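Local coordinates for putative ribose 5-phosphate isomerase (Leishmania infantum, PDB 6FXW), which probably interconverts ribose 5-phosphate and ribulose 5-phosphate in the pentose phosphate pathway, as a type B ribose 5-phosphate isomerase of the LacAB/RpiB family, at residues Pro5-Leu10 with Ala33-Tyr38; Ala91-His96 with His109-Gly114. All blocks are in the same frame, centred on the assembly; numbering follows the deposited sequence.

Contact 1: residues Pro5-Leu10 with Ala33-Tyr38; sequences PKRVAL and ASKVMY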
loop_
_atom_site.group_PDB
_atom_site.type_symbol
_atom_site.label_atom_id
_atom_site.label_comp_id
_atom_site.label_asym_id
_atom_site.label_seq_id
_atom_site.Cartn_x
_atom_site.Cartn_y
_atom_site.Cartn_z
ATOM N N PRO A 5 15.242 23.996 -5.796
ATOM C CA PRO A 5 15.210 23.387 -4.465
ATOM C C PRO A 5 14.441 24.201 -3.439
ATOM O O PRO A 5 14.273 25.405 -3.563
ATOM C CB PRO A 5 16.667 23.401 -4.062
ATOM C CG PRO A 5 17.445 23.431 -5.366
ATOM C CD PRO A 5 16.646 24.318 -6.204
ATOM N N LYS A 6 13.939 23.470 -2.439
ATOM C CA LYS A 6 13.002 23.977 -1.457
ATOM C C LYS A 6 13.556 23.954 -0.052
ATOM O O LYS A 6 14.412 23.126 0.292
ATOM C CB LYS A 6 11.823 22.957 -1.381
ATOM C CG LYS A 6 10.982 22.686 -2.635
ATOM C CD LYS A 6 10.317 23.959 -3.113
ATOM C CE LYS A 6 8.895 23.755 -3.633
ATOM N NZ LYS A 6 8.695 22.459 -4.358
ATOM N N ARG A 7 13.051 24.866 0.770
ATOM C CA ARG A 7 13.353 24.920 2.209
ATOM C C ARG A 7 12.297 24.076 2.919
ATOM O O ARG A 7 11.123 24.395 2.773
ATOM C CB ARG A 7 13.323 26.303 2.782
ATOM C CG ARG A 7 14.544 27.072 2.330
ATOM C CD ARG A 7 14.462 28.522 2.841
ATOM N NE ARG A 7 14.368 28.701 4.263
ATOM C CZ ARG A 7 15.450 28.726 5.099
ATOM N NH1 ARG A 7 16.701 28.564 4.639
ATOM N NH2 ARG A 7 15.319 28.961 6.386
ATOM N N VAL A 8 12.740 23.026 3.595
ATOM C CA VAL A 8 11.826 21.969 4.118
ATOM C C VAL A 8 11.825 22.039 5.639
ATOM O O VAL A 8 12.894 21.914 6.307
ATOM C CB VAL A 8 12.268 20.595 3.617
ATOM C CG1 VAL A 8 11.332 19.535 4.266
ATOM C CG2 VAL A 8 12.302 20.527 2.086
ATOM N N ALA A 9 10.658 22.130 6.237
ATOM C CA ALA A 9 10.469 21.937 7.649
ATOM C C ALA A 9 9.935 20.510 7.907
ATOM O O ALA A 9 8.891 20.161 7.374
ATOM C CB ALA A 9 9.476 22.959 8.199
ATOM N N LEU A 10 10.642 19.793 8.738
ATOM C CA LEU A 10 10.309 18.394 9.063
ATOM C C LEU A 10 9.848 18.366 10.499
ATOM O O LEU A 10 10.638 18.710 11.412
ATOM C CB LEU A 10 11.524 17.473 8.903
ATOM C CG LEU A 10 11.361 16.069 9.453
ATOM C CD1 LEU A 10 10.383 15.293 8.592
ATOM C CD2 LEU A 10 12.681 15.278 9.489
ATOM N N ALA A 33 16.317 19.851 -1.715
ATOM C CA ALA A 33 16.189 20.713 -0.572
ATOM C C ALA A 33 17.368 21.639 -0.416
ATOM O O ALA A 33 18.497 21.163 -0.414
ATOM C CB ALA A 33 16.083 19.874 0.680
ATOM N N SER A 34 17.110 22.913 -0.259
ATOM C CA SER A 34 18.227 23.839 0.068
ATOM C C SER A 34 18.487 23.942 1.523
ATOM O O SER A 34 19.542 24.468 1.903
ATOM C CB SER A 34 17.849 25.226 -0.429
ATOM O OG SER A 34 16.633 25.709 0.067
ATOM N N LYS A 35 17.531 23.561 2.358
ATOM C CA LYS A 35 17.683 23.553 3.787
ATOM C C LYS A 35 16.654 22.581 4.355
ATOM O O LYS A 35 15.566 22.499 3.787
ATOM C CB LYS A 35 17.321 24.919 4.335
ATOM C CG LYS A 35 17.307 25.052 5.831
ATOM C CD LYS A 35 18.626 25.233 6.385
ATOM C CE LYS A 35 18.479 25.659 7.867
ATOM N NZ LYS A 35 19.869 25.918 8.356
ATOM N N VAL A 36 16.992 21.842 5.396
ATOM C CA VAL A 36 16.072 20.989 6.125
ATOM C C VAL A 36 16.149 21.401 7.568
ATOM O O VAL A 36 17.247 21.386 8.178
ATOM C CB VAL A 36 16.344 19.487 5.959
ATOM C CG1 VAL A 36 15.150 18.719 6.482
ATOM C CG2 VAL A 36 16.642 19.170 4.514
ATOM N N MET A 37 15.011 21.745 8.174
ATOM C CA MET A 37 14.921 22.176 9.565
ATOM C C MET A 37 14.092 21.174 10.351
ATOM O O MET A 37 12.927 20.928 9.993
ATOM C CB MET A 37 14.209 23.551 9.643
ATOM C CG MET A 37 15.017 24.687 9.077
ATOM S SD MET A 37 14.020 26.090 8.486
ATOM C CE MET A 37 13.295 25.424 7.021
ATOM N N TYR A 38 14.602 20.613 11.447
ATOM C CA TYR A 38 13.908 19.658 12.260
ATOM C C TYR A 38 13.156 20.270 13.363
ATOM O O TYR A 38 13.800 21.012 14.178
ATOM C CB TYR A 38 14.896 18.617 12.808
ATOM C CG TYR A 38 14.251 17.604 13.694
ATOM C CD1 TYR A 38 13.311 16.709 13.199
ATOM C CD2 TYR A 38 14.530 17.517 15.082
ATOM C CE1 TYR A 38 12.678 15.824 13.969
ATOM C CE2 TYR A 38 13.930 16.601 15.868
ATOM C CZ TYR A 38 12.987 15.668 15.325
ATOM O OH TYR A 38 12.402 14.800 16.145
#

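Contact 2: residues Ala91-His96 with His109-Gly114; sequences ALCYDH and HILCIG. With SO4 (sulfate ion), chain C.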
loop_
_atom_site.group_PDB
_atom_site.type_symbol
_atom_site.label_atom_id
_atom_site.label_comp_id
_atom_site.label_asym_id
_atom_site.label_seq_id
_atom_site.Cartn_x
_atom_site.Cartn_y
_atom_site.Cartn_z
ATOM N N ALA A 91 -1.162 16.688 2.669
ATOM C CA ALA A 91 -1.515 15.446 1.974
ATOM C C ALA A 91 -0.920 14.224 2.600
ATOM O O ALA A 91 0.341 14.077 2.657
ATOM C CB ALA A 91 -1.031 15.495 0.541
ATOM N N LEU A 92 -1.739 13.302 3.023
ATOM C CA LEU A 92 -1.244 11.997 3.453
ATOM C C LEU A 92 -0.866 11.155 2.223
ATOM O O LEU A 92 -1.716 10.906 1.368
ATOM C CB LEU A 92 -2.277 11.307 4.337
ATOM C CG LEU A 92 -1.809 10.034 5.043
ATOM C CD1 LEU A 92 -2.756 9.581 6.121
ATOM C CD2 LEU A 92 -1.861 8.895 3.949
ATOM N N CYS A 93 0.377 10.760 2.136
ATOM C CA CYS A 93 0.880 9.960 1.034
ATOM C C CYS A 93 1.562 8.719 1.547
ATOM O O CYS A 93 2.161 8.693 2.644
ATOM C CB CYS A 93 1.866 10.710 0.165
ATOM S SG CYS A 93 1.228 12.273 -0.485
ATOM N N TYR A 94 1.405 7.624 0.797
ATOM C CA TYR A 94 1.947 6.341 1.191
ATOM C C TYR A 94 2.604 5.601 0.035
ATOM O O TYR A 94 3.003 4.449 0.218
ATOM C CB TYR A 94 0.796 5.473 1.734
ATOM C CG TYR A 94 -0.318 5.227 0.782
ATOM C CD1 TYR A 94 -1.354 6.125 0.702
ATOM C CD2 TYR A 94 -0.336 4.148 -0.031
ATOM C CE1 TYR A 94 -2.419 5.886 -0.175
ATOM C CE2 TYR A 94 -1.369 3.980 -0.991
ATOM C CZ TYR A 94 -2.381 4.898 -1.002
ATOM O OH TYR A 94 -3.444 4.671 -1.910
ATOM N N ASP A 95 2.688 6.215 -1.114
ATOM C CA ASP A 95 3.358 5.645 -2.238
ATOM C C ASP A 95 3.735 6.719 -3.236
ATOM O O ASP A 95 3.498 7.920 -3.045
ATOM C CB ASP A 95 2.485 4.528 -2.857
ATOM C CG ASP A 95 1.467 5.087 -3.748
ATOM O OD1 ASP A 95 0.917 6.196 -3.592
ATOM O OD2 ASP A 95 1.229 4.402 -4.767
ATOM N N HIS A 96 4.304 6.299 -4.362
ATOM C CA HIS A 96 4.764 7.226 -5.395
ATOM C C HIS A 96 3.604 7.971 -6.010
ATOM O O HIS A 96 3.689 9.214 -6.304
ATOM C CB HIS A 96 5.528 6.423 -6.457
ATOM C CG HIS A 96 6.204 7.251 -7.477
ATOM N ND1 HIS A 96 7.537 7.594 -7.374
ATOM C CD2 HIS A 96 5.753 7.809 -8.632
ATOM C CE1 HIS A 96 7.893 8.246 -8.485
ATOM N NE2 HIS A 96 6.812 8.437 -9.244
ATOM N N HIS A 109 1.141 21.796 0.299
ATOM C CA HIS A 109 2.297 22.348 1.014
ATOM C C HIS A 109 3.026 21.394 1.865
ATOM O O HIS A 109 4.238 21.553 2.083
ATOM C CB HIS A 109 1.875 23.501 1.956
ATOM C CG HIS A 109 1.081 24.577 1.308
ATOM N ND1 HIS A 109 -0.310 24.497 1.227
ATOM C CD2 HIS A 109 1.438 25.751 0.683
ATOM C CE1 HIS A 109 -0.762 25.583 0.586
ATOM N NE2 HIS A 109 0.269 26.363 0.232
ATOM N N ILE A 110 2.303 20.403 2.405
ATOM C CA ILE A 110 2.841 19.488 3.455
ATOM C C ILE A 110 2.569 18.063 3.049
ATOM O O ILE A 110 1.445 17.742 2.621
ATOM C CB ILE A 110 2.264 19.798 4.847
ATOM C CG1 ILE A 110 2.658 21.252 5.305
ATOM C CG2 ILE A 110 2.755 18.754 5.871
ATOM C CD1 ILE A 110 2.164 21.622 6.644
ATOM N N LEU A 111 3.595 17.262 3.151
ATOM C CA LEU A 111 3.552 15.826 2.969
ATOM C C LEU A 111 3.354 15.236 4.365
ATOM O O LEU A 111 4.193 15.477 5.263
ATOM C CB LEU A 111 4.836 15.370 2.392
ATOM C CG LEU A 111 5.179 13.876 2.453
ATOM C CD1 LEU A 111 4.135 13.049 1.640
ATOM C CD2 LEU A 111 6.608 13.675 1.989
ATOM N N CYS A 112 2.361 14.343 4.551
ATOM C CA CYS A 112 2.144 13.632 5.800
ATOM C C CYS A 112 2.377 12.138 5.566
ATOM O O CYS A 112 1.858 11.594 4.620
ATOM C CB CYS A 112 0.752 13.865 6.289
ATOM S SG CYS A 112 0.405 15.594 6.675
ATOM N N ILE A 113 3.237 11.563 6.360
ATOM C CA ILE A 113 3.605 10.144 6.235
ATOM C C ILE A 113 3.528 9.427 7.599
ATOM O O ILE A 113 3.693 10.053 8.712
ATOM C CB ILE A 113 4.972 9.946 5.632
ATOM C CG1 ILE A 113 5.999 10.726 6.411
ATOM C CG2 ILE A 113 4.928 10.397 4.185
ATOM C CD1 ILE A 113 7.460 10.458 5.875
ATOM N N GLY A 114 3.408 8.084 7.578
ATOM C CA GLY A 114 3.416 7.259 8.749
ATOM C C GLY A 114 4.602 6.376 8.816
ATOM O O GLY A 114 4.876 5.645 7.839
HETATM S S SO4 C . -1.176 28.655 -2.136
HETATM O O1 SO4 C . -0.619 27.633 -3.083
HETATM O O2 SO4 C . -0.180 28.829 -0.989
HETATM O O3 SO4 C . -1.305 29.942 -2.912
HETATM O O4 SO4 C . -2.553 28.384 -1.631
HETATM O O HOH W 1 2.785 7.050 4.838
#

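Contact 1: residues Pro5-Leu10 with Ala33-Tyr38
The guanidinium of R7 carries CG of K35 over one face, with R7 NH1 3.8 Å from that carbon, while SD of M37 approaches R7 NH2 obliquely at 3.8 Å. A bend at chi3 (59°) turns the group across the neighbouring strand, and its NE is held by the carbonyl of E64. The ring of Y38 meets L10 through CD1, 4.0 Å from L10 CD2; H20 stacks on this ring and the carbonyl of P41 binds its hydroxyl. M37 bends at its thioether so that CE lies 3.6 Å from V8 O. The side chains of V8, L10, A33, V36 and Y38 occupy the other face of the sheet from R7, A9, K35 and M37. Between the backbones, K35 O accepts from V8 N, V8 O from M37 N, and M37 O from L10 N in a nearly linear bond (178°). At the start of the pair a beta bulge shifts the register by one residue; there S34 N donates to K6 O at 2.8 Å, and S34 OG adds a weak bond to the same oxygen. Strands 6-12 and 33-38, linked by helix 20-29, form the first beta-alpha-beta unit of a Rossmann-like parallel sheet, as in other RpiB enzymes.

Contact 2: residues Ala91-His96 with His109-Gly114
C93 and L111 make the tightest side-chain contact: CD1 of L111 sits 3.6 Å from C93 CB and 3.7 Å from C93 SG. L111 reaches across because its CG stands anti to the backbone N (chi1 164°) and chi2 then turns CD1 over the cysteine. I113 takes the less common chi1 of 54°, with CG1 between the backbone N and the carbonyl carbon; its other branch, CG2, packs 3.6 Å from C93 O. L92 and C112 meet more loosely, through their CB atoms, and L92 also meets L92 of the second subunit. Three backbone bonds tie the strands in parallel: A91 N to I110 O, C112 N to A91 O and C93 N to C112 O. Beyond them a water donates to C93 O and accepts from G114 N. At the opposite end NE2 of H109 donates to O2 of a sulfate, 2.8 Å away and in the plane of the ring. NH1 of R89 also binds this ion, probably from the crystallisation liquor, and the backbone N of R89 bonds to H109 ND1. Helix 96-104 packs on A91 and C93, helix 120-131 on L111 and I113, helix 76-83 on L92 and C112, and strand 67-72 pairs with the far side of strand 110-114.

Both contacts pair parallel strands joined by a helix, and each includes a strand that is outermost in the sheet of this chain: 33-38 in contact 1, 90-92 in contact 2. Strand 67-72 separates their inner strands, 6-12 and 110-114, and the contact centres lie about 16 Å apart. Every residue that touches in contact 2 is buried, and its edge strand faces another subunit. Contact 1 is only partly buried and meets no other chain of the assembly. Their chemistry follows: long charged and thioether side chains lie over one face of contact 1, whereas small and aliphatic groups fill contact 2, whose sulfate sits beyond the paired strands.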